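Local coordinates for hydrazine synthase alpha subunit (Candidatus Kuenenia stuttgartiensis, PDB 5C2V), which catalyses, within the hydrazine synthase complex, the condensation of hydroxylamine with ammonia to give hydrazine, and carries two c-type hemes, at residues G403-V408 against Q418-G423; G429-F434 against T517-L522; R549-R554 against R585-S590. One frame throughout, in Å; residues are numbered along the deposited sequence.

Contact 1 (G403-V408 against Q418-G423); sequences GKNFGV and QVKVEG
Asn405 and Gln418 are joined by one backbone hydrogen bond. Gln418 N donates a hydrogen bond to Asn405 O at 2.9 Å, and the bond is almost straight, at 174°. The acceptor belongs to the second corner of a type II beta turn, Gly403 to Phe406, which Phe406 N closes on Gly403 O.

Val419 makes the van der Waals contact. Its CG2 methyl lies against the carboxamide of Asn405, 3.3 Å from ND2. The Asn405 side chain swings beside its own backbone N (chi1 -62°), which sets the amide next to this methyl.

The polar and charged groups meet more loosely. Lys420 runs extended and then bends at its last torsion (chi4 64°). This brings NZ to 3.9 Å from Asn405 OD1, too far for a hydrogen bond. Lys420 NZ is also 4.6 Å from Lys404 NZ, so two like charges lie close at an exposed edge.

Strands 401-403, 406-408 and 415-417 form a small antiparallel sheet. The contact joins the turn between the first two strands to the loop that leaves the third. That loop leads on to strand 428-433, and Gln418 also packs on Pro550.

Contact 2 (G429-F434 against T517-L522); sequences GTWICF and TVTSQL
Trp431 and Thr519 form a hydrogen-bonded pair in an antiparallel strand pairing of 429-433 with 517-522. Trp431 N to Thr519 O is 3.0 Å, and Thr519 N bonds back to Trp431 O. Gly429 with Gln521 and Cys433 with Thr517 are bonded reciprocally in the same way. Thr430 with Ser520 and Ile432 with Val518 are the non-hydrogen-bonded pairs between them. The short strand axes make an angle of 149°, so the pairing is clearly twisted.

On the face with Trp431, the indole CG sits between the backbone N and carbonyl carbon (chi1 68°), which lays the ring over the neighbouring strand, NE1 edge toward Gln521. The Thr519 methyl CG2 sits over one ring face, 3.2 Å from Trp431 NE1. The Thr517 methyl approaches the six-membered ring obliquely, 3.9 Å from Trp431 CZ3. Trp431 NE1 donates to Gln521 OE1 at 2.9 Å. The oxygen lies in the indole plane, but NE1 stands well above the amide plane, and the bond is bent to 135°. On the other face, Ile432 CB packs on Val518 CG2 at 3.6 Å.

Further out, Tyr527 and Ile464 also touch Trp431. On its other side, strand 428-433 pairs in parallel with strand 553-556, which carries the heme-binding Cys556, and Trp431 and Ile432 line the pocket of this heme c. While their methyls meet the indole, Thr517 OG1 bonds to Tyr510 O and Thr519 OG1 to Pro591 O.

Contact 3 (R549-R554 against R585-S590); sequences RPYHGR and RSHYDS. With HEC (heme c), chain B.
Tyr551 turns the edge of its ring toward the face of His587. The two planes stand at 75° in an offset edge-to-face pair, and Tyr551 CE1 comes to 3.7 Å from His587 CD2. The CB of His587 lies at the same tyrosine edge, near its plane. Tyr588 completes the aromatic cluster. Its ring meets that of Tyr551 obliquely, with Tyr551 CD1 4.0 Å from Tyr588 CE2.

Tyr588 CG lies beside its backbone N, anti to the carbonyl carbon (chi1 -73°), which points the phenol at the turn from Arg549 to His552, a type II beta turn. Tyr588 OH donates to Tyr551 O at 2.8 Å. Within the turn, His552 ND1 donates to Pro550 O at 3.0 Å, nearly straight at 177°. The oxygen lies in the imidazole plane, and the bond would limit rotation of the ring.

Strand 553-556 follows the turn. On it, Arg554 lays its guanidinium against the heme c of the middle domain, with Arg554 NE 3.3 Å from the methyl carbon CMB. Phe416 stacks on His587, and Trp85 of the gamma subunit packs on Tyr588.

The link is mainly aromatic, with one phenol-to-peptide hydrogen bond. This is consistent with a neutral Tyr588 phenol, since a peptide oxygen can only accept.

Contact 2 is the core contact, with every touching residue buried. Contact 3 is partly buried, and contact 1 lies at the surface. Contacts 2 and 3 share a sheet, in which strands 428-433 and 553-556 are neighbours, and Ile432 N probably bonds to Arg554 O. Their centres are 9 Å apart, and both reach the pocket of the same heme. Contact 1 is away from the annotated sites. It touches contact 3, where Val408 and Tyr551 pack together, but not contact 2. The chemistry follows the position: repeated backbone bonding inside, aromatic packing between loop and turn, and one backbone bond with lysines outside.

Contact 1 (G403-V408 against Q418-G423)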
# COMPACT_ATOMS: atom_id res chain seq x y z
N GLY D 403 -21.25 -26.61 -24.22
CA GLY D 403 -20.43 -27.15 -23.15
C GLY D 403 -19.16 -27.82 -23.63
O GLY D 403 -18.64 -27.47 -24.69
N LYS D 404 -18.66 -28.77 -22.84
CA LYS D 404 -17.32 -29.34 -23.04
C LYS D 404 -17.10 -29.84 -24.47
O LYS D 404 -17.88 -30.62 -25.00
CB LYS D 404 -17.10 -30.48 -22.05
CG LYS D 404 -16.09 -31.53 -22.50
CD LYS D 404 -16.24 -32.81 -21.67
CE LYS D 404 -15.36 -33.92 -22.21
NZ LYS D 404 -15.58 -35.20 -21.48
N ASN D 405 -16.02 -29.34 -25.08
CA ASN D 405 -15.61 -29.71 -26.44
C ASN D 405 -16.60 -29.27 -27.52
O ASN D 405 -16.35 -29.47 -28.71
CB ASN D 405 -15.37 -31.22 -26.54
CG ASN D 405 -14.25 -31.69 -25.63
OD1 ASN D 405 -14.33 -32.75 -25.03
ND2 ASN D 405 -13.20 -30.88 -25.52
N PHE D 406 -17.71 -28.67 -27.11
CA PHE D 406 -18.80 -28.35 -28.02
C PHE D 406 -18.93 -26.86 -28.34
O PHE D 406 -19.19 -26.05 -27.45
CB PHE D 406 -20.12 -28.85 -27.45
CG PHE D 406 -20.58 -30.15 -28.03
CD1 PHE D 406 -21.42 -30.17 -29.13
CD2 PHE D 406 -20.19 -31.36 -27.48
CE1 PHE D 406 -21.86 -31.36 -29.68
CE2 PHE D 406 -20.62 -32.55 -28.02
CZ PHE D 406 -21.45 -32.55 -29.12
N GLY D 407 -18.74 -26.51 -29.61
CA GLY D 407 -18.98 -25.16 -30.07
C GLY D 407 -20.28 -25.07 -30.85
O GLY D 407 -20.90 -26.10 -31.13
N VAL D 408 -20.71 -23.86 -31.18
CA VAL D 408 -21.88 -23.68 -32.03
C VAL D 408 -21.57 -22.68 -33.13
O VAL D 408 -21.21 -21.53 -32.86
CB VAL D 408 -23.11 -23.19 -31.23
CG1 VAL D 408 -24.31 -23.04 -32.14
CG2 VAL D 408 -23.42 -24.14 -30.08
N GLN D 418 -15.59 -30.64 -31.23
CA GLN D 418 -14.28 -30.40 -31.83
C GLN D 418 -13.35 -31.60 -31.70
O GLN D 418 -12.46 -31.79 -32.53
CB GLN D 418 -13.63 -29.16 -31.21
CG GLN D 418 -14.47 -27.90 -31.30
CD GLN D 418 -13.76 -26.68 -30.75
OE1 GLN D 418 -13.99 -26.29 -29.60
NE2 GLN D 418 -12.90 -26.08 -31.55
N VAL D 419 -13.56 -32.41 -30.67
CA VAL D 419 -12.66 -33.51 -30.37
C VAL D 419 -13.11 -34.84 -30.96
O VAL D 419 -12.45 -35.39 -31.84
CB VAL D 419 -12.48 -33.69 -28.85
CG1 VAL D 419 -11.52 -34.83 -28.55
CG2 VAL D 419 -11.99 -32.39 -28.22
N LYS D 420 -14.24 -35.35 -30.48
CA LYS D 420 -14.73 -36.67 -30.87
C LYS D 420 -15.08 -36.74 -32.36
O LYS D 420 -14.86 -37.76 -33.00
CB LYS D 420 -15.95 -37.05 -30.04
CG LYS D 420 -15.72 -36.98 -28.54
CD LYS D 420 -16.95 -37.43 -27.77
CE LYS D 420 -16.77 -37.23 -26.27
NZ LYS D 420 -16.62 -35.79 -25.92
N VAL D 421 -15.61 -35.65 -32.90
CA VAL D 421 -16.04 -35.62 -34.29
C VAL D 421 -14.96 -35.09 -35.22
O VAL D 421 -14.45 -35.81 -36.08
CB VAL D 421 -17.31 -34.77 -34.47
CG1 VAL D 421 -17.73 -34.74 -35.93
CG2 VAL D 421 -18.44 -35.30 -33.59
N GLU D 422 -14.60 -33.82 -35.05
CA GLU D 422 -13.68 -33.15 -35.96
C GLU D 422 -12.25 -33.67 -35.87
O GLU D 422 -11.47 -33.55 -36.81
CB GLU D 422 -13.70 -31.64 -35.71
CG GLU D 422 -15.09 -31.03 -35.80
CD GLU D 422 -15.06 -29.53 -35.98
OE1 GLU D 422 -13.96 -28.97 -36.11
OE2 GLU D 422 -16.15 -28.91 -35.99
N GLY D 423 -11.90 -34.26 -34.72
CA GLY D 423 -10.61 -34.91 -34.58
C GLY D 423 -9.51 -34.07 -33.95
O GLY D 423 -8.33 -34.40 -34.06

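Contact 2 (G429-F434 against T517-L522)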
# COMPACT_ATOMS: atom_id res chain seq x y z
N GLY D 429 -10.09 -22.18 -29.00
CA GLY D 429 -10.76 -20.90 -29.18
C GLY D 429 -9.75 -19.83 -29.55
O GLY D 429 -8.60 -20.14 -29.81
N THR D 430 -10.18 -18.57 -29.59
CA THR D 430 -9.29 -17.49 -30.02
C THR D 430 -9.31 -16.26 -29.12
O THR D 430 -10.24 -16.04 -28.34
CB THR D 430 -9.63 -17.03 -31.45
OG1 THR D 430 -11.01 -16.65 -31.52
CG2 THR D 430 -9.37 -18.15 -32.46
N TRP D 431 -8.27 -15.43 -29.23
CA TRP D 431 -8.32 -14.12 -28.60
C TRP D 431 -7.48 -13.10 -29.37
O TRP D 431 -6.51 -13.45 -30.04
CB TRP D 431 -7.87 -14.19 -27.13
CG TRP D 431 -6.42 -14.50 -26.91
CD1 TRP D 431 -5.87 -15.72 -26.66
CD2 TRP D 431 -5.34 -13.56 -26.89
NE1 TRP D 431 -4.51 -15.61 -26.50
CE2 TRP D 431 -4.16 -14.29 -26.64
CE3 TRP D 431 -5.25 -12.18 -27.07
CZ2 TRP D 431 -2.91 -13.68 -26.56
CZ3 TRP D 431 -4.00 -11.58 -26.99
CH2 TRP D 431 -2.85 -12.33 -26.74
N ILE D 432 -7.90 -11.84 -29.27
CA ILE D 432 -7.27 -10.76 -30.01
C ILE D 432 -7.21 -9.46 -29.21
O ILE D 432 -8.19 -9.04 -28.58
CB ILE D 432 -8.01 -10.51 -31.35
CG1 ILE D 432 -7.49 -9.25 -32.05
CG2 ILE D 432 -9.51 -10.41 -31.13
CD1 ILE D 432 -8.13 -8.98 -33.39
N CYS D 433 -6.04 -8.83 -29.24
CA CYS D 433 -5.84 -7.51 -28.65
C CYS D 433 -5.50 -6.52 -29.76
O CYS D 433 -4.62 -6.77 -30.58
CB CYS D 433 -4.72 -7.54 -27.61
SG CYS D 433 -4.45 -5.97 -26.76
N PHE D 434 -6.22 -5.40 -29.78
CA PHE D 434 -6.07 -4.42 -30.84
C PHE D 434 -4.77 -3.62 -30.70
O PHE D 434 -4.10 -3.34 -31.69
CB PHE D 434 -7.27 -3.47 -30.86
CG PHE D 434 -8.58 -4.18 -31.03
CD1 PHE D 434 -8.73 -5.18 -31.98
CD2 PHE D 434 -9.67 -3.86 -30.23
CE1 PHE D 434 -9.93 -5.84 -32.13
CE2 PHE D 434 -10.88 -4.52 -30.39
CZ PHE D 434 -11.01 -5.51 -31.34
N THR D 517 -2.50 -8.13 -32.05
CA THR D 517 -2.18 -9.55 -32.11
C THR D 517 -3.45 -10.40 -31.96
O THR D 517 -4.41 -9.98 -31.31
CB THR D 517 -1.16 -9.95 -31.02
OG1 THR D 517 -0.76 -11.32 -31.22
CG2 THR D 517 -1.75 -9.79 -29.63
N VAL D 518 -3.44 -11.57 -32.57
CA VAL D 518 -4.57 -12.49 -32.49
C VAL D 518 -4.05 -13.93 -32.58
O VAL D 518 -3.09 -14.20 -33.29
CB VAL D 518 -5.60 -12.22 -33.61
CG1 VAL D 518 -4.95 -12.33 -34.99
CG2 VAL D 518 -6.79 -13.17 -33.50
N THR D 519 -4.68 -14.84 -31.83
CA THR D 519 -4.24 -16.22 -31.87
C THR D 519 -5.33 -17.23 -31.54
O THR D 519 -6.35 -16.89 -30.93
CB THR D 519 -3.06 -16.46 -30.90
OG1 THR D 519 -2.40 -17.68 -31.24
CG2 THR D 519 -3.56 -16.55 -29.46
N SER D 520 -5.09 -18.47 -31.96
CA SER D 520 -5.91 -19.61 -31.58
C SER D 520 -5.15 -20.44 -30.56
O SER D 520 -3.93 -20.60 -30.67
CB SER D 520 -6.27 -20.46 -32.81
OG SER D 520 -6.87 -19.67 -33.82
N GLN D 521 -5.86 -20.98 -29.58
CA GLN D 521 -5.22 -21.70 -28.48
C GLN D 521 -6.20 -22.61 -27.75
O GLN D 521 -7.37 -22.70 -28.12
CB GLN D 521 -4.61 -20.71 -27.49
CG GLN D 521 -5.65 -19.85 -26.80
CD GLN D 521 -5.08 -19.08 -25.63
OE1 GLN D 521 -4.09 -18.36 -25.77
NE2 GLN D 521 -5.69 -19.23 -24.47
N LEU D 522 -5.71 -23.26 -26.70
CA LEU D 522 -6.51 -24.16 -25.89
C LEU D 522 -7.69 -23.44 -25.24
O LEU D 522 -7.63 -22.24 -24.98
CB LEU D 522 -5.66 -24.82 -24.81
CG LEU D 522 -4.54 -25.77 -25.25
CD1 LEU D 522 -3.50 -25.90 -24.15
CD2 LEU D 522 -5.12 -27.13 -25.59

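Contact 3 (R549-R554 against R585-S590)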
# COMPACT_ATOMS: atom_id res chain seq x y z
N ARG D 549 -14.23 -20.42 -23.71
CA ARG D 549 -15.10 -21.54 -24.00
C ARG D 549 -14.77 -22.04 -25.41
O ARG D 549 -14.18 -21.31 -26.20
CB ARG D 549 -16.58 -21.14 -23.89
CG ARG D 549 -17.01 -20.69 -22.50
CD ARG D 549 -16.43 -21.57 -21.39
NE ARG D 549 -16.71 -22.99 -21.60
CZ ARG D 549 -17.80 -23.62 -21.16
NH1 ARG D 549 -18.73 -22.94 -20.50
NH2 ARG D 549 -17.96 -24.91 -21.40
N PRO D 550 -15.11 -23.31 -25.71
CA PRO D 550 -14.85 -23.87 -27.04
C PRO D 550 -15.39 -23.00 -28.18
O PRO D 550 -16.51 -22.50 -28.08
CB PRO D 550 -15.57 -25.21 -27.00
CG PRO D 550 -15.52 -25.61 -25.57
CD PRO D 550 -15.65 -24.32 -24.79
N TYR D 551 -14.57 -22.80 -29.22
CA TYR D 551 -14.94 -22.06 -30.43
C TYR D 551 -15.14 -20.56 -30.17
O TYR D 551 -15.22 -19.76 -31.10
CB TYR D 551 -16.21 -22.66 -31.06
CG TYR D 551 -16.73 -21.89 -32.24
CD1 TYR D 551 -16.09 -21.93 -33.47
CD2 TYR D 551 -17.88 -21.11 -32.13
CE1 TYR D 551 -16.57 -21.22 -34.56
CE2 TYR D 551 -18.36 -20.39 -33.21
CZ TYR D 551 -17.70 -20.45 -34.42
OH TYR D 551 -18.19 -19.75 -35.50
N HIS D 552 -15.20 -20.17 -28.90
CA HIS D 552 -15.34 -18.77 -28.54
C HIS D 552 -14.08 -18.00 -28.85
O HIS D 552 -13.01 -18.58 -29.05
CB HIS D 552 -15.70 -18.62 -27.06
CG HIS D 552 -17.15 -18.83 -26.77
ND1 HIS D 552 -17.79 -20.02 -27.01
CD2 HIS D 552 -18.08 -17.99 -26.24
CE1 HIS D 552 -19.06 -19.91 -26.66
NE2 HIS D 552 -19.26 -18.69 -26.18
N GLY D 553 -14.20 -16.68 -28.90
CA GLY D 553 -13.05 -15.83 -29.06
C GLY D 553 -13.29 -14.52 -28.35
O GLY D 553 -14.44 -14.09 -28.21
N ARG D 554 -12.22 -13.86 -27.91
CA ARG D 554 -12.40 -12.67 -27.08
C ARG D 554 -11.52 -11.51 -27.49
O ARG D 554 -10.34 -11.67 -27.77
CB ARG D 554 -12.16 -13.01 -25.60
CG ARG D 554 -12.35 -11.80 -24.69
CD ARG D 554 -12.84 -12.17 -23.31
NE ARG D 554 -13.32 -10.99 -22.60
CZ ARG D 554 -13.64 -10.95 -21.31
NH1 ARG D 554 -13.52 -12.03 -20.56
NH2 ARG D 554 -14.07 -9.81 -20.78
N ARG D 585 -14.88 -21.73 -45.25
CA ARG D 585 -14.83 -23.15 -44.93
C ARG D 585 -14.13 -23.41 -43.60
O ARG D 585 -13.90 -24.56 -43.22
CB ARG D 585 -14.14 -23.93 -46.06
CG ARG D 585 -12.83 -23.33 -46.55
CD ARG D 585 -12.29 -24.12 -47.74
NE ARG D 585 -11.13 -23.47 -48.35
CZ ARG D 585 -10.40 -24.01 -49.33
NH1 ARG D 585 -10.71 -25.21 -49.80
NH2 ARG D 585 -9.37 -23.35 -49.83
N SER D 586 -13.80 -22.34 -42.88
CA SER D 586 -13.10 -22.46 -41.60
C SER D 586 -13.87 -21.84 -40.44
O SER D 586 -14.66 -20.91 -40.62
CB SER D 586 -11.71 -21.83 -41.70
OG SER D 586 -10.92 -22.47 -42.69
N HIS D 587 -13.62 -22.36 -39.23
CA HIS D 587 -14.11 -21.73 -38.01
C HIS D 587 -13.27 -20.50 -37.69
O HIS D 587 -13.79 -19.41 -37.44
CB HIS D 587 -14.06 -22.71 -36.83
CG HIS D 587 -15.09 -23.79 -36.91
ND1 HIS D 587 -14.81 -25.11 -36.62
CD2 HIS D 587 -16.41 -23.75 -37.21
CE1 HIS D 587 -15.90 -25.84 -36.76
NE2 HIS D 587 -16.89 -25.04 -37.12
N TYR D 588 -11.95 -20.69 -37.69
CA TYR D 588 -11.00 -19.60 -37.48
C TYR D 588 -9.76 -19.79 -38.34
O TYR D 588 -9.21 -20.89 -38.43
CB TYR D 588 -10.59 -19.49 -36.01
CG TYR D 588 -11.66 -18.94 -35.10
CD1 TYR D 588 -12.07 -17.62 -35.21
CD2 TYR D 588 -12.24 -19.73 -34.12
CE1 TYR D 588 -13.04 -17.10 -34.37
CE2 TYR D 588 -13.20 -19.23 -33.28
CZ TYR D 588 -13.61 -17.91 -33.41
OH TYR D 588 -14.58 -17.41 -32.57
N ASP D 589 -9.31 -18.71 -38.98
CA ASP D 589 -8.09 -18.74 -39.78
C ASP D 589 -6.87 -18.19 -39.04
O ASP D 589 -5.80 -18.07 -39.62
CB ASP D 589 -8.30 -17.97 -41.08
CG ASP D 589 -9.38 -18.57 -41.95
OD1 ASP D 589 -9.14 -19.66 -42.52
OD2 ASP D 589 -10.47 -17.97 -42.05
N SER D 590 -7.05 -17.84 -37.77
CA SER D 590 -5.94 -17.32 -36.97
C SER D 590 -4.94 -18.42 -36.60
O SER D 590 -5.34 -19.55 -36.33
CB SER D 590 -6.47 -16.64 -35.70
OG SER D 590 -7.25 -17.54 -34.93
FE HEC B . -5.85 -7.99 -19.12
CHA HEC B . -6.10 -7.76 -15.68
CHB HEC B . -8.92 -9.51 -19.23
CHC HEC B . -5.44 -8.59 -22.49
CHD HEC B . -2.68 -6.67 -19.00
NA HEC B . -7.25 -8.53 -17.72
C1A HEC B . -7.15 -8.35 -16.36
C2A HEC B . -8.35 -8.89 -15.74
C3A HEC B . -9.12 -9.37 -16.72
C4A HEC B . -8.45 -9.16 -17.98
CMA HEC B . -10.50 -10.05 -16.53
CAA HEC B . -8.65 -8.89 -14.23
CBA HEC B . -9.58 -7.74 -13.88
CGA HEC B . -8.87 -6.41 -14.05
O1A HEC B . -9.45 -5.51 -14.70
O2A HEC B . -7.73 -6.26 -13.54
NB HEC B . -6.92 -9.01 -20.58
C1B HEC B . -8.26 -9.31 -20.43
C2B HEC B . -8.86 -9.34 -21.74
C3B HEC B . -7.91 -9.10 -22.65
C4B HEC B . -6.66 -8.88 -21.94
CMB HEC B . -10.35 -9.63 -22.05
CAB HEC B . -8.12 -9.05 -24.18
CBB HEC B . -7.37 -10.21 -24.85
NC HEC B . -4.36 -7.64 -20.51
C1C HEC B . -4.36 -8.07 -21.82
C2C HEC B . -3.06 -7.76 -22.39
C3C HEC B . -2.27 -7.33 -21.40
C4C HEC B . -3.09 -7.18 -20.21
CMC HEC B . -2.58 -8.19 -23.80
CAC HEC B . -0.78 -6.94 -21.55
CBC HEC B . 0.08 -7.93 -20.73
ND HEC B . -4.59 -7.33 -17.58
C1D HEC B . -3.32 -6.79 -17.79
C2D HEC B . -2.76 -6.38 -16.52
C3D HEC B . -3.84 -6.72 -15.48
C4D HEC B . -4.93 -7.30 -16.23
CMD HEC B . -1.38 -5.74 -16.28
CAD HEC B . -3.78 -6.50 -13.95
CBD HEC B . -2.70 -7.40 -13.37
CGD HEC B . -2.61 -7.18 -11.89
O1D HEC B . -1.64 -7.70 -11.28
O2D HEC B . -3.49 -6.49 -11.32